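Local coordinates for BH1974 protein (Bacillus halodurans, PDB 3ON5) that probably assists maturation of molybdenum-containing xanthine dehydrogenase, as XdhC-type proteins do, at residues Val37-Ile42 / Ile115-Glu120; Met20-Leu25 / Gly53-Phe58; Ser142-Lys147 / Thr193-Pro198. One frame throughout, in Å; residues are numbered along the deposited sequence.

Interaction 1: residues Val37-Ile42 / Ile115-Glu120; sequences VMATII and ISVLLE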
loop_
_atom_site.group_PDB
_atom_site.type_symbol
_atom_site.label_atom_id
_atom_site.label_comp_id
_atom_site.label_asym_id
_atom_site.label_seq_id
_atom_site.Cartn_x
_atom_site.Cartn_y
_atom_site.Cartn_z
ATOM N N VAL A 37 -19.293 14.764 4.522
ATOM C CA VAL A 37 -20.529 14.544 5.266
ATOM C C VAL A 37 -20.097 14.116 6.653
ATOM O O VAL A 37 -19.176 13.322 6.814
ATOM C CB VAL A 37 -21.515 13.573 4.591
ATOM C CG1 VAL A 37 -22.705 13.267 5.489
ATOM C CG2 VAL A 37 -21.989 14.142 3.273
HETATM N N MSE A 38 -20.682 14.736 7.645
HETATM C CA MSE A 38 -20.361 14.456 9.016
HETATM C C MSE A 38 -21.414 13.535 9.597
HETATM O O MSE A 38 -22.607 13.843 9.498
HETATM C CB MSE A 38 -20.283 15.766 9.767
HETATM C CG MSE A 38 -19.672 15.646 11.117
HETATM SE SE MSE A 38 -19.986 17.326 12.016
HETATM C CE MSE A 38 -18.718 16.889 13.551
ATOM N N ALA A 39 -20.976 12.383 10.171
ATOM C CA ALA A 39 -21.851 11.412 10.833
ATOM C C ALA A 39 -21.707 11.536 12.326
ATOM O O ALA A 39 -20.591 11.550 12.823
ATOM C CB ALA A 39 -21.535 9.998 10.386
ATOM N N THR A 40 -22.826 11.668 13.041
ATOM C CA THR A 40 -22.827 11.808 14.494
ATOM C C THR A 40 -23.838 10.830 15.083
ATOM O O THR A 40 -24.980 10.765 14.616
ATOM C CB THR A 40 -23.129 13.270 14.893
ATOM O OG1 THR A 40 -22.245 14.140 14.198
ATOM C CG2 THR A 40 -22.998 13.524 16.386
ATOM N N ILE A 41 -23.412 10.073 16.110
ATOM C CA ILE A 41 -24.308 9.164 16.825
ATOM C C ILE A 41 -25.121 10.030 17.788
ATOM O O ILE A 41 -24.593 10.463 18.814
ATOM C CB ILE A 41 -23.577 7.992 17.533
ATOM C CG1 ILE A 41 -22.735 7.187 16.553
ATOM C CG2 ILE A 41 -24.594 7.093 18.179
ATOM C CD1 ILE A 41 -21.885 6.152 17.233
ATOM N N ILE A 42 -26.380 10.317 17.422
ATOM C CA ILE A 42 -27.259 11.192 18.200
ATOM C C ILE A 42 -28.092 10.379 19.202
ATOM O O ILE A 42 -28.716 10.987 20.080
ATOM C CB ILE A 42 -28.176 12.050 17.300
ATOM C CG1 ILE A 42 -29.095 11.167 16.403
ATOM C CG2 ILE A 42 -27.328 13.046 16.496
ATOM C CD1 ILE A 42 -30.097 11.895 15.563
ATOM N N ILE A 115 -28.493 1.990 16.828
ATOM C CA ILE A 115 -27.916 3.333 16.818
ATOM C C ILE A 115 -28.619 4.206 15.771
ATOM O O ILE A 115 -29.023 3.725 14.707
ATOM C CB ILE A 115 -26.364 3.377 16.611
ATOM C CG1 ILE A 115 -25.903 2.898 15.208
ATOM C CG2 ILE A 115 -25.628 2.675 17.761
ATOM C CD1 ILE A 115 -24.398 3.090 14.913
ATOM N N SER A 116 -28.742 5.505 16.107
ATOM C CA SER A 116 -29.283 6.579 15.277
ATOM C C SER A 116 -28.112 7.504 14.853
ATOM O O SER A 116 -27.477 8.178 15.694
ATOM C CB SER A 116 -30.382 7.335 16.023
ATOM O OG SER A 116 -31.367 6.469 16.573
ATOM N N VAL A 117 -27.787 7.473 13.558
ATOM C CA VAL A 117 -26.694 8.260 12.987
ATOM C C VAL A 117 -27.284 9.448 12.232
ATOM O O VAL A 117 -28.149 9.250 11.375
ATOM C CB VAL A 117 -25.792 7.384 12.061
ATOM C CG1 VAL A 117 -24.596 8.175 11.530
ATOM C CG2 VAL A 117 -25.326 6.113 12.773
ATOM N N LEU A 118 -26.834 10.674 12.560
ATOM C CA LEU A 118 -27.257 11.891 11.865
ATOM C C LEU A 118 -26.160 12.325 10.883
ATOM O O LEU A 118 -25.039 12.653 11.301
ATOM C CB LEU A 118 -27.606 13.031 12.841
ATOM C CG LEU A 118 -27.863 14.438 12.232
ATOM C CD1 LEU A 118 -29.161 14.492 11.428
ATOM C CD2 LEU A 118 -27.923 15.468 13.302
ATOM N N LEU A 119 -26.506 12.338 9.580
ATOM C CA LEU A 119 -25.602 12.713 8.490
ATOM C C LEU A 119 -25.892 14.149 8.056
ATOM O O LEU A 119 -27.025 14.455 7.697
ATOM C CB LEU A 119 -25.754 11.726 7.310
ATOM C CG LEU A 119 -25.362 10.266 7.585
ATOM C CD1 LEU A 119 -26.080 9.332 6.688
ATOM C CD2 LEU A 119 -23.906 10.054 7.432
ATOM N N GLU A 120 -24.887 15.037 8.166
ATOM C CA GLU A 120 -24.966 16.460 7.806
ATOM C C GLU A 120 -23.952 16.822 6.752
ATOM O O GLU A 120 -22.769 16.538 6.954
ATOM C CB GLU A 120 -24.736 17.353 9.021
ATOM C CG GLU A 120 -25.865 17.357 10.025
ATOM C CD GLU A 120 -25.454 18.054 11.304
ATOM O OE1 GLU A 120 -24.547 17.525 11.989
ATOM O OE2 GLU A 120 -26.011 19.136 11.603
HETATM O O HOH W 1 -23.413 14.928 11.883
#
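A chi1 of 60° sets CG1 of Ile42 between its own backbone N and carbonyl carbon, over Ser116, and leaves CG2 to reach Leu118, whose CB lies 3.7 Å from it. At the other end of the pair, Val37 has CG1 opposite its backbone N (chi1 173°), and this methyl rests 3.9 Å from Leu119 CB. Between them Ala39 CB fits beside both Val117 CG1 (3.7 Å) and Leu119 CD2. The short side chain thus touches two branched neighbours on the apolar face, where helix 73-87 also covers Val37 and Leu119.

Beneath the side chains, the strands run antiparallel at 150°. Met38 and Glu120 form one hydrogen-bonded pair and Thr40 and Leu118 the next; Met38 N to Glu120 O is 2.8 Å and nearly straight. Ile42 N adds a fifth bond to Ser116 O. This is the middle of a five-stranded antiparallel sheet, with strand 55-59 on the far side of Val37-Ile42 and strand 91-96 beyond Ile115-Glu120.

The face carrying Met38, Thr40, Leu118 and Glu120 has a polar patch. One water sits 2.7 Å from Met38 O, 2.7 Å from Thr40 OG1 and 2.8 Å from Glu120 OE1, tying a backbone carbonyl, a hydroxyl and a carboxylate together across the strands. Glu120 OE1 has a second partner in the salt bridge to Lys147. A carboxylate buried in the sheet but supplied with both a water and an ammonium group is likely to stay ionised.

Interaction 2: residues Met20-Leu25 / Gly53-Phe58; sequences MSDIEL and GAMMLF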
loop_
_atom_site.group_PDB
_atom_site.type_symbol
_atom_site.label_atom_id
_atom_site.label_comp_id
_atom_site.label_asym_id
_atom_site.label_seq_id
_atom_site.Cartn_x
_atom_site.Cartn_y
_atom_site.Cartn_z
HETATM N N MSE A 20 -10.916 10.079 15.817
HETATM C CA MSE A 20 -10.015 10.695 16.794
HETATM C C MSE A 20 -10.754 11.797 17.657
HETATM O O MSE A 20 -11.997 11.869 17.649
HETATM C CB MSE A 20 -8.791 11.297 16.071
ATOM N N SER A 21 -9.954 12.614 18.425
ATOM C CA SER A 21 -10.337 13.740 19.298
ATOM C C SER A 21 -11.127 14.796 18.530
ATOM O O SER A 21 -10.843 15.012 17.347
ATOM C CB SER A 21 -9.082 14.380 19.901
ATOM O OG SER A 21 -9.335 15.562 20.647
ATOM N N ASP A 22 -12.096 15.475 19.204
ATOM C CA ASP A 22 -12.921 16.520 18.594
ATOM C C ASP A 22 -12.041 17.578 17.876
ATOM O O ASP A 22 -12.305 17.855 16.706
ATOM C CB ASP A 22 -13.834 17.210 19.638
ATOM C CG ASP A 22 -15.060 16.440 20.109
ATOM O OD1 ASP A 22 -15.549 15.552 19.351
ATOM O OD2 ASP A 22 -15.587 16.780 21.188
ATOM N N ILE A 23 -10.978 18.106 18.541
ATOM C CA ILE A 23 -10.091 19.154 17.991
ATOM C C ILE A 23 -9.310 18.611 16.753
ATOM O O ILE A 23 -9.044 19.370 15.829
ATOM C CB ILE A 23 -9.112 19.754 19.072
ATOM C CG1 ILE A 23 -8.473 21.102 18.607
ATOM C CG2 ILE A 23 -8.076 18.744 19.587
ATOM C CD1 ILE A 23 -7.769 22.004 19.697
ATOM N N GLU A 24 -8.977 17.319 16.736
ATOM C CA GLU A 24 -8.262 16.688 15.627
ATOM C C GLU A 24 -9.245 16.470 14.451
ATOM O O GLU A 24 -8.848 16.616 13.296
ATOM C CB GLU A 24 -7.586 15.356 16.068
ATOM C CG GLU A 24 -6.695 15.410 17.315
ATOM C CD GLU A 24 -5.436 16.265 17.296
ATOM O OE1 GLU A 24 -5.538 17.492 17.067
ATOM O OE2 GLU A 24 -4.358 15.721 17.627
ATOM N N LEU A 25 -10.530 16.167 14.752
ATOM C CA LEU A 25 -11.556 15.981 13.734
ATOM C C LEU A 25 -11.878 17.310 13.073
ATOM O O LEU A 25 -11.927 17.383 11.849
ATOM C CB LEU A 25 -12.813 15.368 14.339
ATOM C CG LEU A 25 -13.690 14.547 13.373
ATOM C CD1 LEU A 25 -13.110 13.131 13.139
ATOM C CD2 LEU A 25 -15.069 14.393 13.930
ATOM N N GLY A 53 -22.696 10.794 20.734
ATOM C CA GLY A 53 -21.856 11.977 20.568
ATOM C C GLY A 53 -20.645 11.727 19.689
ATOM O O GLY A 53 -19.976 12.679 19.266
ATOM N N ALA A 54 -20.361 10.434 19.417
ATOM C CA ALA A 54 -19.255 9.992 18.586
ATOM C C ALA A 54 -19.445 10.469 17.167
ATOM O O ALA A 54 -20.552 10.394 16.632
ATOM C CB ALA A 54 -19.143 8.489 18.628
HETATM N N MSE A 55 -18.369 10.983 16.568
HETATM C CA MSE A 55 -18.382 11.523 15.221
HETATM C C MSE A 55 -17.409 10.815 14.306
HETATM O O MSE A 55 -16.457 10.152 14.732
HETATM C CB MSE A 55 -18.056 13.008 15.227
HETATM C CG MSE A 55 -19.122 13.839 15.834
HETATM SE SE MSE A 55 -18.392 15.553 16.244
HETATM C CE MSE A 55 -19.890 16.119 17.482
HETATM N N MSE A 56 -17.638 11.026 13.025
HETATM C CA MSE A 56 -16.961 10.410 11.915
HETATM C C MSE A 56 -17.135 11.254 10.657
HETATM O O MSE A 56 -18.223 11.806 10.439
HETATM C CB MSE A 56 -17.593 9.028 11.741
HETATM C CG MSE A 56 -16.939 8.206 10.740
HETATM SE SE MSE A 56 -17.936 6.588 10.548
HETATM C CE MSE A 56 -16.614 5.903 9.216
ATOM N N LEU A 57 -16.096 11.329 9.817
ATOM C CA LEU A 57 -16.158 12.099 8.586
ATOM C C LEU A 57 -16.148 11.209 7.361
ATOM O O LEU A 57 -15.258 10.392 7.204
ATOM C CB LEU A 57 -14.986 13.078 8.509
ATOM C CG LEU A 57 -15.066 14.302 9.414
ATOM C CD1 LEU A 57 -13.725 15.014 9.483
ATOM C CD2 LEU A 57 -16.156 15.271 8.953
ATOM N N PHE A 58 -17.132 11.383 6.488
ATOM C CA PHE A 58 -17.203 10.721 5.190
ATOM C C PHE A 58 -16.750 11.713 4.170
ATOM O O PHE A 58 -17.291 12.816 4.089
ATOM C CB PHE A 58 -18.599 10.162 4.879
ATOM C CG PHE A 58 -18.961 8.984 5.751
ATOM C CD1 PHE A 58 -18.595 7.691 5.386
ATOM C CD2 PHE A 58 -19.636 9.171 6.956
ATOM C CE1 PHE A 58 -18.865 6.613 6.213
ATOM C CE2 PHE A 58 -19.923 8.087 7.779
ATOM C CZ PHE A 58 -19.519 6.813 7.405
#
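Leu25, which meets both Met55 and Leu57, gives its backbone N-H to Ser21 O over 2.9 Å, and Glu24 N approaches the same oxygen in a weak bond of 3.0 Å. Ser21 is the N-cap residue of helix 22-30, so these bonds belong to the first turn, from which Leu25 points toward the strand.

No hydrogen bond crosses between the segments; the contact is mainly apolar and rests on one leucine. With CG anti to the backbone N (chi1 -153°), the branch leaves the helix so that CD2 comes to lie 3.5 Å from Met55 CB. The other neighbour, Leu57, runs past Leu25 in the opposite direction, with its CD1 3.9 Å from Leu25 CG and 3.8 Å from the carbonyl Leu25 O. Leu25 therefore sits over two alternate residues of the strand, and Val65 of the adjoining strand 64-65 adds to its surroundings. An alanine at Leu25 would lose both methyl branches and would probably open a gap above Met55 CB and Leu57 CD1, with the helix held less firmly to the strand.

Met55, a selenomethionine, stretches beyond CG in an extended chain past the start of the helix, where its SE is 4.2 Å from Asp22 OD1. The other oxygen, Asp22 OD2, is hydrogen-bonded to His194, and the side chains of His194 and Tyr196 also touch Met55.

Met56 points away from helix 22-30, and both Met56 and Phe58 touch helix 73-87. The strand thus lies between two helices, in an antiparallel sheet with helices on both faces, an alpha+beta arrangement.

Interaction 3: residues Ser142-Lys147 / Thr193-Pro198; sequences SVFHVK and THIYSP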
loop_
_atom_site.group_PDB
_atom_site.type_symbol
_atom_site.label_atom_id
_atom_site.label_comp_id
_atom_site.label_asym_id
_atom_site.label_seq_id
_atom_site.Cartn_x
_atom_site.Cartn_y
_atom_site.Cartn_z
ATOM N N SER A 142 -14.004 26.280 25.548
ATOM C CA SER A 142 -14.942 25.212 25.168
ATOM C C SER A 142 -16.157 25.817 24.421
ATOM O O SER A 142 -16.460 27.009 24.597
ATOM C CB SER A 142 -15.411 24.425 26.396
ATOM O OG SER A 142 -14.360 23.786 27.101
ATOM N N VAL A 143 -16.846 25.009 23.591
ATOM C CA VAL A 143 -17.998 25.471 22.806
ATOM C C VAL A 143 -19.180 24.506 23.017
ATOM O O VAL A 143 -19.025 23.302 22.844
ATOM C CB VAL A 143 -17.638 25.609 21.293
ATOM C CG1 VAL A 143 -18.843 26.056 20.461
ATOM C CG2 VAL A 143 -16.453 26.549 21.076
ATOM N N PHE A 144 -20.350 25.034 23.371
ATOM C CA PHE A 144 -21.532 24.204 23.577
ATOM C C PHE A 144 -22.344 24.158 22.297
ATOM O O PHE A 144 -22.884 25.171 21.855
ATOM C CB PHE A 144 -22.387 24.713 24.753
ATOM C CG PHE A 144 -23.454 23.738 25.187
ATOM C CD1 PHE A 144 -24.693 23.706 24.555
ATOM C CD2 PHE A 144 -23.233 22.865 26.239
ATOM C CE1 PHE A 144 -25.677 22.795 24.953
ATOM C CE2 PHE A 144 -24.224 21.964 26.645
ATOM C CZ PHE A 144 -25.441 21.940 26.004
ATOM N N HIS A 145 -22.454 22.978 21.719
ATOM C CA HIS A 145 -23.185 22.793 20.476
ATOM C C HIS A 145 -24.545 22.177 20.733
ATOM O O HIS A 145 -24.669 21.284 21.565
ATOM C CB HIS A 145 -22.368 21.913 19.524
ATOM C CG HIS A 145 -23.022 21.654 18.201
ATOM N ND1 HIS A 145 -23.497 22.687 17.417
ATOM C CD2 HIS A 145 -23.175 20.491 17.527
ATOM C CE1 HIS A 145 -23.954 22.121 16.316
ATOM N NE2 HIS A 145 -23.779 20.803 16.338
ATOM N N VAL A 146 -25.562 22.649 19.999
ATOM C CA VAL A 146 -26.927 22.148 20.091
ATOM C C VAL A 146 -27.529 22.073 18.679
ATOM O O VAL A 146 -27.347 22.987 17.875
ATOM C CB VAL A 146 -27.811 22.997 21.056
ATOM C CG1 VAL A 146 -27.894 24.474 20.646
ATOM C CG2 VAL A 146 -29.210 22.392 21.226
ATOM N N LYS A 147 -28.241 20.976 18.385
ATOM C CA LYS A 147 -28.976 20.803 17.132
ATOM C C LYS A 147 -30.457 20.618 17.430
ATOM O O LYS A 147 -30.798 19.852 18.322
ATOM C CB LYS A 147 -28.456 19.613 16.310
ATOM C CG LYS A 147 -26.976 19.588 15.978
ATOM C CD LYS A 147 -26.678 18.260 15.306
ATOM C CE LYS A 147 -25.221 17.897 15.177
ATOM N NZ LYS A 147 -24.481 18.810 14.275
ATOM N N THR A 193 -27.167 17.639 21.993
ATOM C CA THR A 193 -26.156 18.544 22.529
ATOM C C THR A 193 -24.829 17.827 22.623
ATOM O O THR A 193 -24.778 16.614 22.842
ATOM C CB THR A 193 -26.565 19.119 23.898
ATOM O OG1 THR A 193 -26.759 18.049 24.824
ATOM C CG2 THR A 193 -27.801 20.009 23.823
ATOM N N HIS A 194 -23.751 18.589 22.462
ATOM C CA HIS A 194 -22.382 18.120 22.517
ATOM C C HIS A 194 -21.463 19.264 22.872
ATOM O O HIS A 194 -21.590 20.348 22.310
ATOM C CB HIS A 194 -21.985 17.497 21.173
ATOM C CG HIS A 194 -20.584 16.988 21.151
ATOM N ND1 HIS A 194 -20.284 15.689 21.530
ATOM C CD2 HIS A 194 -19.443 17.628 20.822
ATOM C CE1 HIS A 194 -18.972 15.581 21.411
ATOM N NE2 HIS A 194 -18.423 16.721 20.983
ATOM N N ILE A 195 -20.511 19.019 23.770
ATOM C CA ILE A 195 -19.558 20.044 24.169
ATOM C C ILE A 195 -18.247 19.782 23.495
ATOM O O ILE A 195 -17.657 18.705 23.638
ATOM C CB ILE A 195 -19.381 20.152 25.704
ATOM C CG1 ILE A 195 -20.751 20.347 26.402
ATOM C CG2 ILE A 195 -18.383 21.277 26.064
ATOM C CD1 ILE A 195 -20.739 20.343 27.877
ATOM N N TYR A 196 -17.787 20.789 22.766
ATOM C CA TYR A 196 -16.496 20.763 22.121
ATOM C C TYR A 196 -15.515 21.323 23.089
ATOM O O TYR A 196 -15.634 22.500 23.422
ATOM C CB TYR A 196 -16.524 21.538 20.803
ATOM C CG TYR A 196 -17.309 20.869 19.701
ATOM C CD1 TYR A 196 -16.716 19.909 18.872
ATOM C CD2 TYR A 196 -18.620 21.249 19.424
ATOM C CE1 TYR A 196 -17.418 19.330 17.811
ATOM C CE2 TYR A 196 -19.335 20.671 18.371
ATOM C CZ TYR A 196 -18.732 19.709 17.571
ATOM O OH TYR A 196 -19.444 19.174 16.527
ATOM N N SER A 197 -14.629 20.493 23.660
ATOM C CA SER A 197 -13.667 21.078 24.616
ATOM C C SER A 197 -12.231 20.962 24.126
ATOM O O SER A 197 -11.938 20.096 23.298
ATOM C CB SER A 197 -13.777 20.427 25.989
ATOM O OG SER A 197 -14.841 20.976 26.750
ATOM N N PRO A 198 -11.287 21.804 24.613
ATOM C CA PRO A 198 -9.885 21.628 24.187
ATOM C C PRO A 198 -9.267 20.385 24.851
ATOM O O PRO A 198 -9.858 19.778 25.755
ATOM C CB PRO A 198 -9.201 22.931 24.638
ATOM C CG PRO A 198 -10.297 23.817 25.187
ATOM C CD PRO A 198 -11.406 22.902 25.593
#
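Tyr196 reaches over the neighbouring strand: its CB lies 3.7 Å from the carbonyl Val143 O, CD2 passes beside His145 CB, and CE2 comes to 3.5 Å from that same CB. At the tip, Tyr196 OH is 4.1 Å from His145 CD2. The two side chains lie alongside each other and point the same way, their rings oblique with planes at 51°. His145 CG lies at the edge of the phenol ring, in its plane. One face of that ring is taken by His194 CD2, which stands 3.7 Å above its plane, over the centre.

This pair lies in the four-stranded antiparallel sheet of the BH1974-like central domain, with Thr193-Tyr196 on strand 191-196, outermost within this chain, and strand 155-161 flanking Val143-Lys147 on the far side. Val143 with Tyr196, and His145 with His194, are the hydrogen-bonded pairs, each joined by two backbone bonds.

The opposite face carries Phe144, Val146, Thr193 and Ile195. Phe144 has CG anti to the backbone N (chi1 -168°), which swings its ring between two residues of the partner strand: CD2 is 3.5 Å from Ile195 CG1, and CE1 is 3.7 Å from Thr193 CG2. Ile180 of helix 176-181 also touches this side chain.

Both nitrogens of the His145 ring are engaged. Lys147 NZ donates to NE2 over 3.0 Å, in the ring plane, and ND1 is bonded to Ala159 O, which fixes the rotation of the imidazole. Where the strands end, Ser142 OG and Ser197 OG share a hydrogen bond of 2.9 Å, and Pro198 CD packs against Ser142 OG.

Interactions 1 and 2 share one antiparallel sheet: strands 36-46 and 55-59 are neighbours in it, joined by backbone bonds such as that of Ala39 with Met56. Interaction 3 belongs to the sheet of the central domain and is only partly buried, whereas the other two are buried. Interactions 1 and 3 are strand pairings built on backbone hydrogen bonds, while interaction 2 sets a helix on a strand mainly through apolar side chains, with no hydrogen bond across. Two polar links tie the contacts together: Glu120 to Lys147 runs from sheet to sheet, and Asp22 to His194 from the helix start to the central sheet.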